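Local coordinates for protein hydrolase, haloacid dehalogenase-like family (Pseudomonas syringae pv. tomato, PDB 3S6J) that belongs to the haloacid dehalogenase-like hydrolases, binds calcium in the crystal and probably acts as a metal-dependent sugar phosphatase, at residues E[116-121]-E[139-144]. Residues are numbered along the deposited sequence; the frame is centred on the assembly and turned at random.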
ATOM      1  N   GLY E 116       0.834  14.680 -11.041  1.00 35.90           N
ATOM      2  CA  GLY E 116       2.227  14.729 -11.446  1.00 38.16           C
ATOM      3  C   GLY E 116       2.502  15.877 -12.413  1.00 39.15           C
ATOM      4  O   GLY E 116       1.600  16.360 -13.114  1.00 38.41           O
ATOM      5  N   GLY E 117       3.749  16.331 -12.439  1.00 39.52           N
ATOM      6  CA  GLY E 117       4.185  17.298 -13.430  1.00 41.64           C
ATOM      7  C   GLY E 117       4.672  16.577 -14.673  1.00 45.52           C
ATOM      8  O   GLY E 117       4.694  15.344 -14.718  1.00 43.94           O
ATOM      9  N   ILE E 118       5.063  17.346 -15.683  1.00 47.10           N
ATOM     10  CA  ILE E 118       5.499  16.794 -16.968  1.00 47.33           C
ATOM     11  C   ILE E 118       6.505  15.637 -16.855  1.00 48.10           C
ATOM     12  O   ILE E 118       6.453  14.689 -17.635  1.00 46.23           O
ATOM     13  CB  ILE E 118       6.058  17.921 -17.876  1.00 49.30           C
ATOM     14  CG1 ILE E 118       4.910  18.757 -18.439  1.00 50.04           C
ATOM     15  CG2 ILE E 118       6.882  17.356 -19.016  1.00 48.64           C
ATOM     16  CD1 ILE E 118       4.227  18.122 -19.641  1.00 51.40           C
ATOM     17  N   ASP E 119       7.413  15.712 -15.881  1.00 50.71           N
ATOM     18  CA  ASP E 119       8.469  14.708 -15.731  1.00 48.03           C
ATOM     19  C   ASP E 119       7.929  13.311 -15.424  1.00 47.62           C
ATOM     20  O   ASP E 119       8.129  12.361 -16.193  1.00 46.03           O
ATOM     21  CB  ASP E 119       9.454  15.122 -14.631  1.00 53.26           C
ATOM     22  CG  ASP E 119      10.272  16.355 -14.997  1.00 62.35           C
ATOM     23  OD1 ASP E 119      10.012  16.953 -16.070  1.00 62.77           O
ATOM     24  OD2 ASP E 119      11.178  16.727 -14.205  1.00 63.06           O
ATOM     25  N   THR E 120       7.273  13.175 -14.278  1.00 45.03           N
ATOM     26  CA  THR E 120       6.695  11.892 -13.913  1.00 44.17           C
ATOM     27  C   THR E 120       5.752  11.421 -15.009  1.00 41.47           C
ATOM     28  O   THR E 120       5.809  10.275 -15.431  1.00 41.73           O
ATOM     29  CB  THR E 120       5.950  11.954 -12.550  1.00 43.89           C
ATOM     30  OG1 THR E 120       5.234  13.190 -12.452  1.00 44.65           O
ATOM     31  CG2 THR E 120       6.937  11.868 -11.386  1.00 42.13           C
ATOM     32  N   ALA E 121       4.887  12.310 -15.478  1.00 41.61           N
ATOM     33  CA  ALA E 121       3.896  11.923 -16.475  1.00 41.33           C
ATOM     34  C   ALA E 121       4.511  11.370 -17.760  1.00 43.73           C
ATOM     35  O   ALA E 121       3.949  10.472 -18.384  1.00 42.53           O
ATOM     36  CB  ALA E 121       2.957  13.085 -16.778  1.00 43.30           C
ATOM     37  N   THR E 139      -1.599  18.033 -16.809  1.00 42.45           N
ATOM     38  CA  THR E 139      -0.694  17.803 -15.692  1.00 40.98           C
ATOM     39  C   THR E 139      -0.774  18.934 -14.674  1.00 41.49           C
ATOM     40  O   THR E 139      -1.436  19.950 -14.898  1.00 42.79           O
ATOM     41  CB  THR E 139       0.776  17.620 -16.170  1.00 42.43           C
ATOM     42  OG1 THR E 139       1.301  18.871 -16.637  1.00 44.76           O
ATOM     43  CG2 THR E 139       0.838  16.621 -17.288  1.00 39.22           C
ATOM     44  N   ARG E 140      -0.091  18.742 -13.551  1.00 41.42           N
ATOM     45  CA  ARG E 140      -0.046  19.721 -12.474  1.00 43.71           C
ATOM     46  C   ARG E 140       0.470  21.058 -12.989  1.00 46.01           C
ATOM     47  O   ARG E 140       0.079  22.120 -12.509  1.00 45.54           O
ATOM     48  CB  ARG E 140       0.866  19.197 -11.363  1.00 45.53           C
ATOM     49  CG  ARG E 140       1.268  20.225 -10.345  1.00 45.50           C
ATOM     50  CD  ARG E 140       0.145  20.492  -9.360  1.00 46.11           C
ATOM     51  NE  ARG E 140       0.478  21.625  -8.506  1.00 41.75           N
ATOM     52  CZ  ARG E 140       0.197  22.879  -8.826  1.00 45.52           C
ATOM     53  NH1 ARG E 140      -0.421  23.135  -9.971  1.00 43.71           N
ATOM     54  NH2 ARG E 140       0.525  23.874  -8.005  1.00 45.25           N
ATOM     55  N   ASP E 141       1.352  20.998 -13.979  1.00 46.35           N
ATOM     56  CA  ASP E 141       1.876  22.206 -14.604  1.00 45.94           C
ATOM     57  C   ASP E 141       0.807  22.933 -15.422  1.00 48.28           C
ATOM     58  O   ASP E 141       1.035  24.038 -15.912  1.00 50.88           O
ATOM     59  CB  ASP E 141       3.076  21.863 -15.485  1.00 48.57           C
ATOM     60  CG  ASP E 141       4.180  21.137 -14.719  1.00 50.38           C
ATOM     61  OD1 ASP E 141       4.458  21.513 -13.554  1.00 53.15           O
ATOM     62  OD2 ASP E 141       4.781  20.195 -15.289  1.00 51.59           O
ATOM     63  N   ASP E 142      -0.368  22.330 -15.563  1.00 46.74           N
ATOM     64  CA  ASP E 142      -1.419  22.930 -16.378  1.00 46.00           C
ATOM     65  C   ASP E 142      -2.431  23.691 -15.554  1.00 46.06           C
ATOM     66  O   ASP E 142      -3.281  24.379 -16.105  1.00 48.38           O
ATOM     67  CB  ASP E 142      -2.143  21.864 -17.203  1.00 45.13           C
ATOM     68  CG  ASP E 142      -1.262  21.269 -18.254  1.00 48.46           C
ATOM     69  OD1 ASP E 142      -0.547  22.052 -18.912  1.00 52.99           O
ATOM     70  OD2 ASP E 142      -1.256  20.027 -18.409  1.00 47.15           O
ATOM     71  N   VAL E 143      -2.345  23.568 -14.235  1.00 45.56           N
ATOM     72  CA  VAL E 143      -3.354  24.144 -13.357  1.00 44.65           C
ATOM     73  C   VAL E 143      -2.710  24.764 -12.122  1.00 46.51           C
ATOM     74  O   VAL E 143      -1.505  24.621 -11.901  1.00 46.22           O
ATOM     75  CB  VAL E 143      -4.375  23.073 -12.906  1.00 44.34           C
ATOM     76  CG1 VAL E 143      -5.213  22.597 -14.088  1.00 42.92           C
ATOM     77  CG2 VAL E 143      -3.659  21.915 -12.258  1.00 42.92           C
ATOM     78  N   SER E 144      -3.512  25.456 -11.318  1.00 45.21           N
ATOM     79  CA  SER E 144      -3.017  26.042 -10.079  1.00 46.00           C
ATOM     80  C   SER E 144      -2.954  24.989  -8.976  1.00 46.50           C
ATOM     81  O   SER E 144      -2.044  24.982  -8.154  1.00 48.07           O
ATOM     82  CB  SER E 144      -3.920  27.199  -9.622  1.00 49.49           C
ATOM     83  OG  SER E 144      -4.196  28.118 -10.670  1.00 49.74           O
TER
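Asp141 reaches across to the first turn of helix 118-127, where its OD2 accepts from Ile118 N at 2.9 Å in a nearly straight bond (172°). The hydrogen arrives on the syn side of the carboxylate, somewhat out of its plane. With CG of Asp141 anti to its own carbonyl carbon (chi1 -56°), the acid points to the helix start, and OD2 lies 3.5 Å from Gly117 CA. Gly117 holds the N-cap position, and a negative group beside it would probably be favoured by the helix dipole. A second bond runs the opposite way, from Arg140 N to Gly116 O at 3.0 Å, and the same oxygen rests 3.4 Å from CB of Thr139. Thr139 is buried beside this close-fitting glycine backbone and itself braced, its N donating to Asp142 OD2 at 2.6 Å. The outer side chains fit more loosely: exposed Ile118 crosses Asp141 at about a right angle, CG1 3.5 Å from OD2, but stays 4.0 Å from Thr139 OG1 with that same CG1, and the Arg140 chain bends at chi2 (78°), its guanidinium leading away to a weak bond with Val143 O. The contact joins the start of helix 118-127, which follows strand 110-113, to the turn after neighbouring parallel strand 137-138, near the calcium site of Asp12, Asp14 and Asp172, consistent with the carboxy-terminal rim of a HAD-type Rossmann-like core.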